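Local coordinates for protein GCN5-related N-acetyltransferase (Brucella abortus, PDB 7N1L) that probably transfers an acyl group, most likely acetyl from acetyl-CoA, to an amino group of its substrate, as other members of the GNAT family do, at residues 104-109 / 123-128. Sequence-based numbering, arbitrary orientation.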
loop_
_atom_site.group_PDB
_atom_site.type_symbol
_atom_site.label_atom_id
_atom_site.label_comp_id
_atom_site.label_asym_id
_atom_site.label_seq_id
_atom_site.Cartn_x
_atom_site.Cartn_y
_atom_site.Cartn_z
ATOM N N GLY A 104 5.160 7.327 -0.617
ATOM C CA GLY A 104 5.822 6.110 -0.160
ATOM C C GLY A 104 5.012 5.392 0.908
ATOM O O GLY A 104 4.341 6.015 1.727
ATOM N N GLN A 105 5.103 4.067 0.937
ATOM C CA GLN A 105 4.339 3.293 1.909
ATOM C C GLN A 105 5.242 2.221 2.492
ATOM O O GLN A 105 5.857 1.458 1.740
ATOM C CB GLN A 105 3.094 2.664 1.281
ATOM C CG GLN A 105 2.270 1.779 2.248
ATOM C CD GLN A 105 1.030 1.177 1.574
ATOM O OE1 GLN A 105 0.375 1.850 0.799
ATOM N NE2 GLN A 105 0.725 -0.085 1.861
ATOM N N VAL A 106 5.362 2.218 3.825
ATOM C CA VAL A 106 6.167 1.257 4.576
ATOM C C VAL A 106 5.229 0.361 5.373
ATOM O O VAL A 106 4.480 0.844 6.232
ATOM C CB VAL A 106 7.143 1.955 5.537
ATOM C CG1 VAL A 106 7.837 0.917 6.414
ATOM C CG2 VAL A 106 8.141 2.804 4.789
ATOM N N ASP A 107 5.321 -0.938 5.153
ATOM C CA ASP A 107 4.576 -1.911 5.934
ATOM C C ASP A 107 5.470 -2.747 6.830
ATOM O O ASP A 107 4.958 -3.498 7.661
ATOM C CB ASP A 107 3.777 -2.849 5.005
ATOM C CG ASP A 107 2.662 -2.121 4.222
ATOM O OD1 ASP A 107 2.255 -1.020 4.601
ATOM O OD2 ASP A 107 2.224 -2.643 3.189
ATOM N N HIS A 108 6.783 -2.709 6.623
ATOM C CA HIS A 108 7.668 -3.639 7.304
ATOM C C HIS A 108 9.006 -2.983 7.585
ATOM O O HIS A 108 9.689 -2.521 6.664
ATOM C CB HIS A 108 7.884 -4.899 6.456
ATOM C CG HIS A 108 6.618 -5.524 5.960
ATOM N ND1 HIS A 108 5.781 -6.257 6.776
ATOM C CD2 HIS A 108 6.037 -5.507 4.736
ATOM C CE1 HIS A 108 4.750 -6.686 6.067
ATOM N NE2 HIS A 108 4.876 -6.237 4.833
ATOM N N ILE A 109 9.402 -3.019 8.852
ATOM C CA ILE A 109 10.706 -2.551 9.287
ATOM C C ILE A 109 11.206 -3.559 10.300
ATOM O O ILE A 109 10.411 -4.199 10.996
ATOM C CB ILE A 109 10.642 -1.127 9.871
ATOM C CG1 ILE A 109 12.050 -0.550 10.021
ATOM C CG2 ILE A 109 9.791 -1.086 11.172
ATOM C CD1 ILE A 109 12.068 0.960 10.066
ATOM N N ALA A 123 17.179 5.643 11.548
ATOM C CA ALA A 123 18.067 6.011 10.454
ATOM C C ALA A 123 17.518 5.527 9.109
ATOM O O ALA A 123 17.610 6.238 8.104
ATOM C CB ALA A 123 19.479 5.479 10.723
ATOM N N LEU A 124 16.906 4.337 9.081
ATOM C CA LEU A 124 16.308 3.817 7.857
ATOM C C LEU A 124 15.133 4.676 7.384
ATOM O O LEU A 124 14.961 4.888 6.173
ATOM C CB LEU A 124 15.863 2.362 8.072
ATOM C CG LEU A 124 16.972 1.290 8.120
ATOM C CD1 LEU A 124 16.443 -0.026 8.709
ATOM C CD2 LEU A 124 17.607 1.070 6.716
ATOM N N ILE A 125 14.260 5.097 8.305
ATOM C CA ILE A 125 13.141 5.941 7.909
ATOM C C ILE A 125 13.638 7.311 7.453
ATOM O O ILE A 125 13.116 7.880 6.484
ATOM C CB ILE A 125 12.114 6.058 9.051
ATOM C CG1 ILE A 125 11.502 4.687 9.379
ATOM C CG2 ILE A 125 10.998 6.977 8.632
ATOM C CD1 ILE A 125 10.694 4.093 8.227
ATOM N N ASP A 126 14.689 7.834 8.103
ATOM C CA ASP A 126 15.251 9.128 7.719
ATOM C C ASP A 126 15.761 9.107 6.284
ATOM O O ASP A 126 15.531 10.052 5.523
ATOM C CB ASP A 126 16.401 9.535 8.655
ATOM C CG ASP A 126 15.928 10.100 9.989
ATOM O OD1 ASP A 126 14.731 10.348 10.162
ATOM O OD2 ASP A 126 16.778 10.357 10.863
ATOM N N VAL A 127 16.504 8.058 5.912
ATOM C CA VAL A 127 16.994 7.932 4.540
ATOM C C VAL A 127 15.831 7.840 3.562
ATOM O O VAL A 127 15.836 8.470 2.497
ATOM C CB VAL A 127 17.927 6.715 4.411
ATOM C CG1 VAL A 127 18.171 6.391 2.922
ATOM C CG2 VAL A 127 19.252 6.959 5.136
ATOM N N LEU A 128 14.809 7.070 3.919
ATOM C CA LEU A 128 13.633 6.966 3.077
ATOM C C LEU A 128 12.935 8.309 2.913
ATOM O O LEU A 128 12.522 8.675 1.803
ATOM C CB LEU A 128 12.678 5.949 3.678
ATOM C CG LEU A 128 11.602 5.444 2.743
ATOM C CD1 LEU A 128 12.160 4.926 1.367
ATOM C CD2 LEU A 128 10.830 4.395 3.499
#
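Val106 and Leu128 pass alongside each other in opposite directions, and their leading methyls, Val106 CG2 and Leu128 CD2, sit 3.4 Å apart, closer than two methyl carbons normally approach. With CG1 anti to the backbone N (chi1 173°), the valine turns CG2 to the helix, where it also grazes Ile125 CD1 at 4.5 Å. Ile109 and Ile125 meet differently, crossing at about a right angle: Ile109 CD1 lies 3.8 Å from Ile125 CG1 and 3.9 Å from Ile125 CD1, so the Ile109 methyl rests against the outer CG1-CD1 bond of Ile125. CG1 of Ile109 is anti to the backbone N (chi1 -167°) and chi2 is extended, which carries CD1 out to the helix. All four residues are buried, and the cross-contacts are purely apolar. The segment axes approach to 11.1 Å, with their N-to-C directions at 146°, a roughly antiparallel course expected where a helix packs on the strand preceding it, as in the central beta-alpha-beta crossover of the GNAT fold. That crossover runs from strand 101-111 through helix 120-129 to the parallel neighbouring strand 137-144, whose Leu140 and Leu142 touch Val106. Helix 150-158 packs alongside, with Tyr155 against Val106 and Ile109, and Leu154 and Ile158 against Ile125.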